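Local structure of hydrolase, alpha/beta hydrolase FOLD family (2XMZ) at residues L211-E216 against K238-T243; L113-P118 against H245-E250; I108-L113 against K207-I212; N198-L203 against K226-L231; V18-H23 against H44-D49. The protein probably catalyses the formation of 2-succinyl-6-hydroxy-2,4-cyclohexadiene-1-carboxylate in menaquinone biosynthesis, as the lyase MenH of Staphylococcus aureus. All blocks are in the same frame, centred on the assembly; numbering follows the deposited sequence.

Contact 1 of 5, residues L211-E216 against K238-T243; sequences LILAGE and KLISAT
Glu216 lays its side chain over the turn that follows strand 235-240, and its carboxylate rests against the peptide between Ser241 and Ala242. OE2 of Glu216 accepts the N-H of Ala242 (N to OE2 3.1 Å), met from above the carboxylate plane. With CG anti to the backbone N (chi1 156°) and the chain extended beyond it, CB passes Ile240 O and the carboxylate arrives at the turn. That turn, type II from Ile240 to Thr243, is tied from within: Thr243 OG1 donates to Ile240 O at 2.9 Å. The same oxygen accepts Glu216 N at 3.0 Å, so two donors grip it from opposite faces of its carbonyl plane. These bonds close the C-terminal end of a right-handed beta-alpha-beta crossover, strand 210-215, helix 219-231, strand 235-240, at the edge of the alpha/beta hydrolase sheet. Earlier in the parallel pair Lys238 N gives a nearly straight bond to Ile212 O (2.7 Å), Ala214 N reaches Lys238 O more loosely (3.3 Å), and Ile240 N meets Ala214 O at 2.9 Å. On the face of Leu213 and Ile240, which helix 252-266 covers, Leu213 CD2 packs on Lys238 CB at 3.8 Å. Lys238 CG lies 3.9 Å from Leu211 CD1, the side chains crossing at about a right angle, and bends at chi2 (-125°) and chi4 bring NZ back beside the same methyl.

Contact 2 of 5, residues L113-P118 against H245-E250; sequences LESTSP and HTIHVE
Ser115 and His245 bring their backbones within 5.8 Å, CA to CA, where strand 110-114 runs out into a loop and meets the turn leading into helix 247-250. In alpha/beta hydrolases this is the place of the catalytic histidine loop, and His245 fits that role: its ND1 bonds Asp218 and its NE2 bonds Ser91, consistent with a Ser-His-Asp triad. Ser115, in a left-handed backbone conformation, steadies that histidine in two ways. Its OG donates a short bond to His245 O (2.5 Å), in the carbonyl plane and on a lone pair, while its CB sits over one face of the imidazole, 3.7 Å from the ring centroid, as a CH-pi contact. Glu114 holds the start of the helix. Its extended chain, CG anti to the backbone N (chi1 178°), slides past Ile247 in the opposite direction, with CG 3.8 Å from Ile247 CD1. OE2 of this buried carboxylate accepts His248 N at 2.9 Å from above its plane. Carboxylate and His248 ring stand 76° apart, yet Glu114 OE1 lies near the ring plane and takes the N-H of His248 ND1 on its syn lone pair, at 2.6 Å.

Contact 3 of 5, residues I108-L113 against K207-I212; sequences ISNLIL and KVPTLI
Leu111 and Thr210 lie side by side, pointing the same way, in the parallel part of the alpha/beta hydrolase sheet, where strands 110-114 and 210-215 are neighbours, the latter one strand in from the edge strand 235-240. The tight part runs from here to Leu113 and Ile212. Leu211 N bonds Leu111 O at 2.8 Å and Leu113 N bonds Leu211 O at 2.9 Å. Ile112 CG2 packs alongside Leu211 CD2 (4.0 Å) on the face covered by Phe262 of helix 252-266. Across the sheet, Leu113 CD1 meets Ile212 CG1 at 4.1 Å, with helices 92-103 and 219-231 over that face. The residues leading into the strands, Ile108, Ser109, Val208 and Pro209, are partly exposed. The ladder begins with Leu111 N bonding Pro209 O at 2.9 Å; before it carbon meets carbonyl, Val208 CB lying 3.2 Å from Ser109 O. Asn110 turns OD1 onto the Pro209 ring, 3.4 Å from its CB, while its ND2 bonds Thr86. At this end Thr210 OG1 donates back to Val208 O, 3.1 Å away and from above the carbonyl plane.

Contact 4 of 5, residues N198-L203 against K226-L231; sequences NLWPRL and KKMANL
Trp200 drives the six-membered edge of its indole against the C-terminal half of helix 219-231, the connecting helix of a beta-alpha-beta unit in the alpha/beta hydrolase fold; the loop that carries it follows helix 181-191. Trp200 CZ3 comes 3.6 Å from Lys227 CB, and Trp200 CH2 meets Met228 CG at 3.9 Å, the tryptophan and methionine side chains crossing at about a right angle. Leu231 CD1 comes in at the ring edge, near its plane, 3.8 Å from Trp200 CE3. Three residues further along the loop, Leu203 fills in beside the tryptophan: its CD1 rests on Met228 CG (4.0 Å), and its CB faces Leu231 CB at 3.9 Å. The contact across the two segments is thus apolar, and the ammonium end of Lys227 leads away from it. In the next shell Pro118 packs on Trp200, Leu203 and Met228 alike, and Leu98 of helix 92-103 backs the latter two. Chi1 of -78° aims the indole at the helix, and the hydrogen bond from NE1 to Gly119 O helps fix its rotation. The backbone beneath is fixed by an Asx turn, in which Asn198 OD1 accepts Trp200 N at 3.0 Å from above its amide carbonyl plane.

Contact 5 of 5, residues V18-H23 against H44-D49; sequences VLVFLH and HVITID
This is a buried pairing of two parallel strands, 17-22 and 44-48, joined through helix 36-40 as a beta-alpha-beta unit in the part of the alpha/beta hydrolase sheet built from the N-terminal region of the chain; their axes diverge by 19°. The backbone ladder is regular at first: Leu19 N bonds His44 O at 2.8 Å, and Phe21 N bonds Ile46 O at 2.8 Å, both nearly straight. Branched side chains interlock on the face of Val18, Val20, Ile46 and Ile48. Val18 CG1 meets Ile46 CD1 at 3.6 Å, and Val20 CG1, anti to its own backbone N (chi1 -178°), meets Ile48 CD1 at 3.5 Å. On the face that helix 36-40 covers, Phe21 directs the edge of its ring, at CD2, to Val45 CG1 (3.7 Å). Toward the C-terminal end the strands spread: Ile48 N to Phe21 O lengthens to 3.2 Å, and a water donates to both Phe21 O (2.9 Å) and Ile48 O. Beyond it His23, with chi1 of 58°, swings its ring across so that the edge at CD2 and NE2 faces Ile48 O and Asp49 CA. NE2 of His23 bonds Leu50 N, while Asp49 bonds Ser29 and Glu55. The water thus bridges the parting strands, giving Phe21 O a second donor besides Ile48 N, and the polar residues just past the strand ends also bond to the adjoining loops.

Contacts 1, 3 and 5 are strand pairings of one seven-strand sheet; contact 2 ties the end of strand 110-114 to the loop and short helix 247-250, and contact 4 packs a loop on helix 219-231. Contact 5 closes first along the chain; its centre lies about 21 Å from that of contact 1, and strand 84-90 separates its pair from strand 110-114. Contacts 1 and 3 share Leu211 and Ile212, so strand 210-215 is held on both flanks. Contact 2 shares Leu113 with contact 3, and its centre is about 8 Å from that of contact 1, where Leu213 N probably bonds Leu113 O. Contact 4 crosses contact 1 in sequence, and Met228 and Pro118 link it to contact 2, the probable catalytic histidine region.

Contact 1 of 5, residues L211-E216 against K238-T243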
# COMPACT_ATOMS: atom_id res chain seq x y z
N LEU A 211 -8.68 -6.13 -8.14
CA LEU A 211 -7.95 -5.52 -9.24
C LEU A 211 -6.47 -5.50 -8.86
O LEU A 211 -6.13 -5.03 -7.80
CB LEU A 211 -8.41 -4.09 -9.50
CG LEU A 211 -7.66 -3.29 -10.58
CD1 LEU A 211 -7.88 -3.87 -12.02
CD2 LEU A 211 -8.06 -1.82 -10.53
N ILE A 212 -5.62 -6.03 -9.72
CA ILE A 212 -4.17 -6.01 -9.50
C ILE A 212 -3.49 -5.14 -10.55
O ILE A 212 -3.72 -5.30 -11.75
CB ILE A 212 -3.59 -7.44 -9.49
CG1 ILE A 212 -4.23 -8.26 -8.36
CG2 ILE A 212 -2.07 -7.40 -9.39
CD1 ILE A 212 -4.24 -9.78 -8.58
N LEU A 213 -2.67 -4.20 -10.08
CA LEU A 213 -1.97 -3.27 -10.96
C LEU A 213 -0.48 -3.44 -10.75
O LEU A 213 -0.00 -3.56 -9.61
CB LEU A 213 -2.38 -1.83 -10.66
CG LEU A 213 -3.89 -1.51 -10.66
CD1 LEU A 213 -4.15 -0.09 -10.23
CD2 LEU A 213 -4.51 -1.76 -12.02
N ALA A 214 0.26 -3.47 -11.85
CA ALA A 214 1.72 -3.45 -11.80
C ALA A 214 2.21 -2.52 -12.92
O ALA A 214 1.51 -2.32 -13.90
CB ALA A 214 2.29 -4.86 -11.98
N GLY A 215 3.40 -1.97 -12.77
CA GLY A 215 3.93 -1.08 -13.78
C GLY A 215 4.82 -1.87 -14.70
O GLY A 215 5.62 -2.67 -14.25
N GLU A 216 4.67 -1.64 -16.00
CA GLU A 216 5.36 -2.38 -17.05
C GLU A 216 6.89 -2.38 -16.92
O GLU A 216 7.53 -3.40 -17.16
CB GLU A 216 4.89 -1.85 -18.39
CG GLU A 216 5.82 -2.04 -19.55
CD GLU A 216 5.14 -1.65 -20.83
OE1 GLU A 216 4.42 -2.51 -21.37
OE2 GLU A 216 5.32 -0.49 -21.27
N LYS A 238 -3.98 -5.71 -14.41
CA LYS A 238 -3.73 -4.71 -15.44
C LYS A 238 -2.33 -4.18 -15.33
O LYS A 238 -1.90 -3.68 -14.28
CB LYS A 238 -4.75 -3.56 -15.39
CG LYS A 238 -6.18 -4.06 -15.55
CD LYS A 238 -6.91 -3.37 -16.68
CE LYS A 238 -8.26 -4.05 -16.95
NZ LYS A 238 -9.15 -4.02 -15.75
N LEU A 239 -1.61 -4.32 -16.44
CA LEU A 239 -0.27 -3.80 -16.61
C LEU A 239 -0.37 -2.37 -17.11
O LEU A 239 -1.03 -2.11 -18.11
CB LEU A 239 0.47 -4.64 -17.65
CG LEU A 239 1.33 -5.75 -17.09
CD1 LEU A 239 1.73 -6.79 -18.14
CD2 LEU A 239 2.56 -5.08 -16.49
N ILE A 240 0.30 -1.46 -16.43
CA ILE A 240 0.24 -0.06 -16.81
C ILE A 240 1.50 0.31 -17.58
O ILE A 240 2.60 0.30 -17.02
CB ILE A 240 -0.02 0.88 -15.59
CG1 ILE A 240 -1.12 0.31 -14.67
CG2 ILE A 240 -0.33 2.30 -16.07
CD1 ILE A 240 -2.51 0.18 -15.31
N SER A 241 1.30 0.62 -18.87
CA SER A 241 2.37 1.00 -19.79
C SER A 241 3.28 2.08 -19.24
O SER A 241 2.82 3.03 -18.62
CB SER A 241 1.76 1.55 -21.09
OG SER A 241 0.98 0.56 -21.72
N ALA A 242 4.57 1.95 -19.51
CA ALA A 242 5.53 3.04 -19.32
C ALA A 242 5.60 3.60 -17.90
O ALA A 242 5.96 4.76 -17.72
CB ALA A 242 5.30 4.17 -20.36
N THR A 243 5.24 2.79 -16.90
CA THR A 243 5.39 3.18 -15.50
C THR A 243 6.19 2.15 -14.72
O THR A 243 6.22 0.98 -15.08
CB THR A 243 4.02 3.37 -14.76
OG1 THR A 243 3.23 2.19 -14.89
CG2 THR A 243 3.27 4.57 -15.31

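Contact 2 of 5, residues L113-P118 against H245-E250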
# COMPACT_ATOMS: atom_id res chain seq x y z
N LEU A 113 -4.87 -3.83 -5.44
CA LEU A 113 -3.47 -4.00 -5.13
C LEU A 113 -2.62 -3.33 -6.20
O LEU A 113 -2.74 -3.64 -7.39
CB LEU A 113 -3.16 -5.51 -5.10
CG LEU A 113 -4.05 -6.33 -4.14
CD1 LEU A 113 -3.72 -7.80 -4.30
CD2 LEU A 113 -3.86 -5.91 -2.70
N GLU A 114 -1.75 -2.43 -5.76
CA GLU A 114 -0.86 -1.74 -6.67
C GLU A 114 0.56 -2.07 -6.30
O GLU A 114 1.03 -1.78 -5.17
CB GLU A 114 -1.07 -0.22 -6.65
CG GLU A 114 -0.08 0.52 -7.58
CD GLU A 114 0.06 2.00 -7.29
OE1 GLU A 114 -0.62 2.52 -6.36
OE2 GLU A 114 0.88 2.66 -7.96
N SER A 115 1.26 -2.68 -7.23
CA SER A 115 2.70 -2.95 -7.08
C SER A 115 3.04 -3.56 -5.71
O SER A 115 3.86 -3.04 -4.97
CB SER A 115 3.47 -1.65 -7.29
OG SER A 115 3.23 -1.14 -8.58
N THR A 116 2.40 -4.69 -5.39
CA THR A 116 2.61 -5.30 -4.08
C THR A 116 2.94 -6.78 -4.22
O THR A 116 3.04 -7.32 -5.34
CB THR A 116 1.39 -5.05 -3.16
OG1 THR A 116 1.71 -5.31 -1.79
CG2 THR A 116 0.15 -5.88 -3.56
N SER A 117 3.06 -7.45 -3.07
CA SER A 117 3.27 -8.89 -3.06
C SER A 117 2.68 -9.50 -1.79
O SER A 117 2.43 -8.78 -0.80
CB SER A 117 4.77 -9.21 -3.15
OG SER A 117 5.34 -9.13 -1.88
N PRO A 118 2.42 -10.81 -1.82
CA PRO A 118 1.89 -11.52 -0.68
C PRO A 118 3.02 -12.01 0.23
O PRO A 118 2.81 -12.89 1.05
CB PRO A 118 1.12 -12.70 -1.31
CG PRO A 118 1.31 -12.59 -2.76
CD PRO A 118 2.49 -11.71 -2.99
N HIS A 245 7.24 1.36 -10.35
CA HIS A 245 6.61 0.82 -9.15
C HIS A 245 5.43 1.66 -8.67
O HIS A 245 4.34 1.14 -8.39
CB HIS A 245 7.66 0.69 -8.05
CG HIS A 245 7.25 -0.20 -6.93
ND1 HIS A 245 7.10 -1.56 -7.08
CD2 HIS A 245 6.99 0.07 -5.62
CE1 HIS A 245 6.74 -2.09 -5.92
NE2 HIS A 245 6.69 -1.13 -5.01
N THR A 246 5.64 2.98 -8.57
CA THR A 246 4.61 3.88 -8.03
C THR A 246 3.76 4.43 -9.18
O THR A 246 3.85 5.61 -9.55
CB THR A 246 5.21 5.02 -7.21
OG1 THR A 246 6.32 4.54 -6.44
CG2 THR A 246 4.17 5.62 -6.26
N ILE A 247 2.92 3.56 -9.72
CA ILE A 247 2.04 3.89 -10.84
C ILE A 247 1.16 5.10 -10.53
O ILE A 247 1.04 6.00 -11.36
CB ILE A 247 1.10 2.73 -11.19
CG1 ILE A 247 1.83 1.39 -11.30
CG2 ILE A 247 0.34 3.06 -12.50
CD1 ILE A 247 0.88 0.19 -11.27
N HIS A 248 0.57 5.15 -9.33
CA HIS A 248 -0.38 6.24 -9.00
C HIS A 248 0.26 7.62 -9.05
O HIS A 248 -0.44 8.64 -9.07
CB HIS A 248 -1.13 5.97 -7.68
CG HIS A 248 -0.29 6.04 -6.44
ND1 HIS A 248 0.16 4.92 -5.78
CD2 HIS A 248 0.11 7.09 -5.69
CE1 HIS A 248 0.86 5.28 -4.72
NE2 HIS A 248 0.82 6.60 -4.63
N VAL A 249 1.58 7.65 -9.08
CA VAL A 249 2.30 8.92 -9.22
C VAL A 249 2.82 9.18 -10.65
O VAL A 249 2.92 10.32 -11.08
CB VAL A 249 3.48 8.98 -8.22
CG1 VAL A 249 4.39 10.13 -8.54
CG2 VAL A 249 2.95 9.16 -6.82
N GLU A 250 3.16 8.11 -11.36
CA GLU A 250 3.84 8.24 -12.65
C GLU A 250 2.83 8.43 -13.78
O GLU A 250 3.10 9.16 -14.74
CB GLU A 250 4.74 7.03 -12.93
CG GLU A 250 5.85 6.86 -11.91
CD GLU A 250 6.97 5.94 -12.38
OE1 GLU A 250 6.87 5.37 -13.49
OE2 GLU A 250 7.95 5.78 -11.61

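Contact 3 of 5, residues I108-L113 against K207-I212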
# COMPACT_ATOMS: atom_id res chain seq x y z
N ILE A 108 -14.42 -7.05 3.53
CA ILE A 108 -14.33 -6.06 2.48
C ILE A 108 -15.18 -6.50 1.28
O ILE A 108 -15.53 -7.67 1.15
CB ILE A 108 -12.86 -5.78 2.11
CG1 ILE A 108 -12.16 -7.01 1.50
CG2 ILE A 108 -12.09 -5.24 3.36
CD1 ILE A 108 -10.82 -6.63 0.86
N SER A 109 -15.54 -5.54 0.43
CA SER A 109 -16.34 -5.81 -0.74
C SER A 109 -15.46 -6.09 -1.95
O SER A 109 -15.75 -7.01 -2.70
CB SER A 109 -17.25 -4.63 -1.01
OG SER A 109 -18.42 -4.77 -0.22
N ASN A 110 -14.40 -5.30 -2.11
CA ASN A 110 -13.45 -5.42 -3.23
C ASN A 110 -12.03 -5.18 -2.73
O ASN A 110 -11.81 -4.56 -1.66
CB ASN A 110 -13.72 -4.37 -4.33
CG ASN A 110 -15.14 -4.42 -4.86
OD1 ASN A 110 -15.50 -5.31 -5.63
ND2 ASN A 110 -15.93 -3.43 -4.49
N LEU A 111 -11.07 -5.63 -3.53
CA LEU A 111 -9.67 -5.47 -3.17
C LEU A 111 -8.88 -4.87 -4.32
O LEU A 111 -9.05 -5.27 -5.46
CB LEU A 111 -9.08 -6.82 -2.75
CG LEU A 111 -7.63 -6.83 -2.25
CD1 LEU A 111 -7.44 -6.01 -0.92
CD2 LEU A 111 -7.16 -8.27 -2.09
N ILE A 112 -8.03 -3.89 -4.02
CA ILE A 112 -7.17 -3.33 -5.07
C ILE A 112 -5.74 -3.31 -4.59
O ILE A 112 -5.44 -2.83 -3.49
CB ILE A 112 -7.59 -1.91 -5.59
CG1 ILE A 112 -9.04 -1.92 -6.06
CG2 ILE A 112 -6.70 -1.52 -6.76
CD1 ILE A 112 -9.66 -0.50 -6.32
N LEU A 113 -4.87 -3.83 -5.44
CA LEU A 113 -3.47 -4.00 -5.13
C LEU A 113 -2.62 -3.33 -6.20
O LEU A 113 -2.74 -3.64 -7.39
CB LEU A 113 -3.16 -5.51 -5.10
CG LEU A 113 -4.05 -6.33 -4.14
CD1 LEU A 113 -3.72 -7.80 -4.30
CD2 LEU A 113 -3.86 -5.91 -2.70
N LYS A 207 -12.01 -14.10 -1.90
CA LYS A 207 -13.09 -14.34 -2.87
C LYS A 207 -13.67 -13.07 -3.51
O LYS A 207 -14.46 -13.17 -4.44
CB LYS A 207 -14.25 -15.13 -2.23
CG LYS A 207 -13.86 -16.33 -1.38
CD LYS A 207 -13.04 -17.35 -2.15
CE LYS A 207 -12.78 -18.55 -1.25
NZ LYS A 207 -11.77 -19.47 -1.83
N VAL A 208 -13.31 -11.89 -2.99
CA VAL A 208 -13.91 -10.64 -3.45
C VAL A 208 -13.30 -10.23 -4.80
O VAL A 208 -12.18 -10.65 -5.11
CB VAL A 208 -13.78 -9.49 -2.39
CG1 VAL A 208 -14.58 -9.84 -1.12
CG2 VAL A 208 -12.33 -9.16 -2.07
N PRO A 209 -14.04 -9.45 -5.60
CA PRO A 209 -13.42 -8.95 -6.82
C PRO A 209 -12.12 -8.21 -6.48
O PRO A 209 -12.10 -7.38 -5.58
CB PRO A 209 -14.47 -7.99 -7.38
CG PRO A 209 -15.80 -8.60 -6.88
CD PRO A 209 -15.48 -9.15 -5.52
N THR A 210 -11.05 -8.52 -7.22
CA THR A 210 -9.71 -7.97 -6.94
C THR A 210 -9.12 -7.39 -8.21
O THR A 210 -9.11 -8.05 -9.27
CB THR A 210 -8.79 -9.05 -6.34
OG1 THR A 210 -9.34 -9.51 -5.11
CG2 THR A 210 -7.38 -8.51 -6.06
N LEU A 211 -8.68 -6.13 -8.14
CA LEU A 211 -7.95 -5.52 -9.24
C LEU A 211 -6.47 -5.50 -8.86
O LEU A 211 -6.13 -5.03 -7.80
CB LEU A 211 -8.41 -4.09 -9.50
CG LEU A 211 -7.66 -3.29 -10.58
CD1 LEU A 211 -7.88 -3.87 -12.02
CD2 LEU A 211 -8.06 -1.82 -10.53
N ILE A 212 -5.62 -6.03 -9.72
CA ILE A 212 -4.17 -6.01 -9.50
C ILE A 212 -3.49 -5.14 -10.55
O ILE A 212 -3.72 -5.30 -11.75
CB ILE A 212 -3.59 -7.44 -9.49
CG1 ILE A 212 -4.23 -8.26 -8.36
CG2 ILE A 212 -2.07 -7.40 -9.39
CD1 ILE A 212 -4.24 -9.78 -8.58

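Contact 4 of 5, residues N198-L203 against K226-L231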
# COMPACT_ATOMS: atom_id res chain seq x y z
N ASN A 198 4.15 -15.75 4.69
CA ASN A 198 3.99 -16.07 3.28
C ASN A 198 2.50 -16.27 2.97
O ASN A 198 1.94 -17.33 3.27
CB ASN A 198 4.78 -17.36 2.96
CG ASN A 198 4.40 -17.96 1.62
OD1 ASN A 198 3.95 -17.27 0.72
ND2 ASN A 198 4.61 -19.27 1.49
N LEU A 199 1.88 -15.26 2.37
CA LEU A 199 0.42 -15.31 2.10
C LEU A 199 0.08 -15.94 0.75
O LEU A 199 -1.10 -16.02 0.37
CB LEU A 199 -0.20 -13.91 2.21
CG LEU A 199 -0.11 -13.21 3.58
CD1 LEU A 199 -0.76 -11.84 3.46
CD2 LEU A 199 -0.78 -14.03 4.67
N TRP A 200 1.11 -16.41 0.04
CA TRP A 200 0.93 -17.03 -1.27
C TRP A 200 -0.11 -18.17 -1.24
O TRP A 200 -1.01 -18.18 -2.08
CB TRP A 200 2.28 -17.50 -1.84
CG TRP A 200 3.08 -16.36 -2.41
CD1 TRP A 200 4.11 -15.69 -1.81
CD2 TRP A 200 2.89 -15.73 -3.69
NE1 TRP A 200 4.60 -14.71 -2.65
CE2 TRP A 200 3.86 -14.71 -3.80
CE3 TRP A 200 1.99 -15.93 -4.75
CZ2 TRP A 200 3.96 -13.89 -4.94
CZ3 TRP A 200 2.09 -15.11 -5.87
CH2 TRP A 200 3.07 -14.12 -5.96
N PRO A 201 -0.01 -19.11 -0.27
CA PRO A 201 -0.98 -20.21 -0.23
C PRO A 201 -2.39 -19.83 0.28
O PRO A 201 -3.31 -20.64 0.18
CB PRO A 201 -0.32 -21.24 0.69
CG PRO A 201 0.59 -20.46 1.55
CD PRO A 201 1.04 -19.26 0.75
N ARG A 202 -2.56 -18.61 0.78
CA ARG A 202 -3.86 -18.12 1.27
C ARG A 202 -4.54 -17.18 0.27
O ARG A 202 -5.64 -16.73 0.52
CB ARG A 202 -3.71 -17.43 2.64
CG ARG A 202 -3.39 -18.39 3.83
CD ARG A 202 -4.09 -17.91 5.12
NE ARG A 202 -3.67 -18.63 6.33
CZ ARG A 202 -4.20 -19.77 6.77
NH1 ARG A 202 -3.73 -20.33 7.88
NH2 ARG A 202 -5.20 -20.36 6.11
N LEU A 203 -3.89 -16.87 -0.85
CA LEU A 203 -4.49 -16.00 -1.89
C LEU A 203 -5.80 -16.53 -2.45
O LEU A 203 -6.70 -15.74 -2.80
CB LEU A 203 -3.52 -15.77 -3.06
CG LEU A 203 -2.27 -14.94 -2.75
CD1 LEU A 203 -1.48 -14.72 -4.04
CD2 LEU A 203 -2.63 -13.60 -2.05
N LYS A 226 1.17 -11.06 -11.90
CA LYS A 226 0.62 -12.11 -12.75
C LYS A 226 0.39 -13.38 -11.92
O LYS A 226 -0.65 -14.04 -12.05
CB LYS A 226 1.53 -12.42 -13.95
CG LYS A 226 1.53 -11.34 -15.03
CD LYS A 226 2.31 -11.80 -16.29
CE LYS A 226 2.74 -10.58 -17.12
NZ LYS A 226 3.47 -10.97 -18.35
N LYS A 227 1.35 -13.70 -11.06
CA LYS A 227 1.23 -14.88 -10.20
C LYS A 227 0.07 -14.75 -9.21
O LYS A 227 -0.70 -15.68 -9.08
CB LYS A 227 2.53 -15.12 -9.45
CG LYS A 227 3.61 -15.78 -10.26
CD LYS A 227 4.80 -15.94 -9.32
CE LYS A 227 6.11 -15.87 -10.04
NZ LYS A 227 7.24 -15.97 -9.08
N MET A 228 -0.04 -13.59 -8.55
CA MET A 228 -1.18 -13.29 -7.68
C MET A 228 -2.52 -13.44 -8.41
O MET A 228 -3.44 -14.08 -7.91
CB MET A 228 -1.08 -11.87 -7.10
CG MET A 228 0.08 -11.65 -6.13
SD MET A 228 -0.20 -10.21 -5.12
CE MET A 228 -0.15 -8.93 -6.37
N ALA A 229 -2.61 -12.87 -9.61
CA ALA A 229 -3.85 -12.93 -10.40
C ALA A 229 -4.29 -14.36 -10.63
O ALA A 229 -5.48 -14.67 -10.54
CB ALA A 229 -3.67 -12.22 -11.72
N ASN A 230 -3.33 -15.25 -10.91
CA ASN A 230 -3.61 -16.66 -11.13
C ASN A 230 -4.29 -17.33 -9.96
O ASN A 230 -5.04 -18.28 -10.13
CB ASN A 230 -2.31 -17.44 -11.38
CG ASN A 230 -1.75 -17.24 -12.76
OD1 ASN A 230 -2.46 -16.83 -13.68
ND2 ASN A 230 -0.46 -17.55 -12.92
N LEU A 231 -3.97 -16.84 -8.76
CA LEU A 231 -4.31 -17.53 -7.51
C LEU A 231 -5.54 -16.94 -6.82
O LEU A 231 -6.25 -17.65 -6.11
CB LEU A 231 -3.11 -17.51 -6.55
CG LEU A 231 -1.97 -18.48 -6.98
CD1 LEU A 231 -0.71 -18.29 -6.11
CD2 LEU A 231 -2.43 -19.93 -6.97

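Contact 5 of 5, residues V18-H23 against H44-D49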
# COMPACT_ATOMS: atom_id res chain seq x y z
N VAL A 18 -17.28 2.89 -0.06
CA VAL A 18 -16.18 3.54 0.63
C VAL A 18 -14.89 2.95 0.09
O VAL A 18 -14.73 1.73 0.06
CB VAL A 18 -16.27 3.38 2.16
CG1 VAL A 18 -15.12 4.13 2.85
CG2 VAL A 18 -17.60 3.90 2.66
N LEU A 19 -13.99 3.81 -0.38
CA LEU A 19 -12.70 3.38 -0.91
C LEU A 19 -11.62 3.77 0.10
O LEU A 19 -11.48 4.94 0.44
CB LEU A 19 -12.46 4.04 -2.29
CG LEU A 19 -11.13 3.85 -3.01
CD1 LEU A 19 -10.79 2.39 -3.29
CD2 LEU A 19 -11.14 4.65 -4.32
N VAL A 20 -10.88 2.76 0.57
CA VAL A 20 -9.93 2.92 1.67
C VAL A 20 -8.53 2.76 1.11
O VAL A 20 -8.19 1.69 0.58
CB VAL A 20 -10.17 1.89 2.79
CG1 VAL A 20 -9.19 2.10 3.94
CG2 VAL A 20 -11.64 1.96 3.32
N PHE A 21 -7.73 3.83 1.22
CA PHE A 21 -6.37 3.84 0.66
C PHE A 21 -5.31 3.60 1.71
O PHE A 21 -5.25 4.31 2.73
CB PHE A 21 -6.05 5.20 0.01
CG PHE A 21 -6.71 5.41 -1.30
CD1 PHE A 21 -6.12 4.96 -2.47
CD2 PHE A 21 -7.91 6.11 -1.39
CE1 PHE A 21 -6.72 5.16 -3.71
CE2 PHE A 21 -8.51 6.36 -2.62
CZ PHE A 21 -7.93 5.87 -3.78
N LEU A 22 -4.45 2.63 1.42
CA LEU A 22 -3.22 2.39 2.19
C LEU A 22 -1.98 2.74 1.36
O LEU A 22 -1.86 2.33 0.21
CB LEU A 22 -3.14 0.92 2.67
CG LEU A 22 -4.33 0.37 3.46
CD1 LEU A 22 -4.08 -1.10 3.89
CD2 LEU A 22 -4.66 1.25 4.67
N HIS A 23 -1.07 3.50 1.96
CA HIS A 23 0.12 4.01 1.28
C HIS A 23 1.28 3.01 1.40
O HIS A 23 1.13 1.94 2.01
CB HIS A 23 0.54 5.33 1.94
CG HIS A 23 0.81 5.17 3.41
ND1 HIS A 23 2.04 4.79 3.90
CD2 HIS A 23 -0.01 5.27 4.48
CE1 HIS A 23 1.97 4.68 5.21
NE2 HIS A 23 0.74 4.95 5.59
N HIS A 44 -17.20 7.58 -1.13
CA HIS A 44 -16.58 7.99 0.12
C HIS A 44 -15.13 7.52 0.08
O HIS A 44 -14.84 6.44 -0.41
CB HIS A 44 -17.28 7.38 1.33
CG HIS A 44 -18.71 7.79 1.47
ND1 HIS A 44 -19.09 9.08 1.74
CD2 HIS A 44 -19.85 7.05 1.40
CE1 HIS A 44 -20.41 9.13 1.82
NE2 HIS A 44 -20.89 7.92 1.62
N VAL A 45 -14.23 8.35 0.60
CA VAL A 45 -12.80 7.98 0.60
C VAL A 45 -12.24 8.07 2.00
O VAL A 45 -12.47 9.06 2.70
CB VAL A 45 -11.94 8.86 -0.37
CG1 VAL A 45 -10.44 8.55 -0.20
CG2 VAL A 45 -12.38 8.67 -1.84
N ILE A 46 -11.49 7.03 2.39
CA ILE A 46 -10.73 7.03 3.62
C ILE A 46 -9.26 6.82 3.27
O ILE A 46 -8.91 6.01 2.43
CB ILE A 46 -11.16 5.89 4.58
CG1 ILE A 46 -12.60 6.11 5.04
CG2 ILE A 46 -10.23 5.81 5.80
CD1 ILE A 46 -13.20 4.89 5.74
N THR A 47 -8.40 7.59 3.93
CA THR A 47 -6.99 7.32 3.84
C THR A 47 -6.57 6.98 5.24
O THR A 47 -7.08 7.56 6.20
CB THR A 47 -6.20 8.53 3.32
OG1 THR A 47 -6.40 9.64 4.17
CG2 THR A 47 -6.61 8.88 1.87
N ILE A 48 -5.64 6.03 5.36
CA ILE A 48 -5.11 5.59 6.64
C ILE A 48 -3.58 5.62 6.57
O ILE A 48 -2.96 5.07 5.64
CB ILE A 48 -5.57 4.16 7.00
CG1 ILE A 48 -7.11 4.06 6.97
CG2 ILE A 48 -5.03 3.75 8.39
CD1 ILE A 48 -7.63 2.59 7.07
N ASP A 49 -2.99 6.29 7.55
CA ASP A 49 -1.56 6.24 7.79
C ASP A 49 -1.23 4.99 8.60
O ASP A 49 -1.79 4.79 9.68
CB ASP A 49 -1.11 7.49 8.54
CG ASP A 49 -1.00 8.70 7.64
OD1 ASP A 49 -1.06 8.52 6.41
OD2 ASP A 49 -0.88 9.82 8.15
O HOH W 1 -2.91 5.99 2.79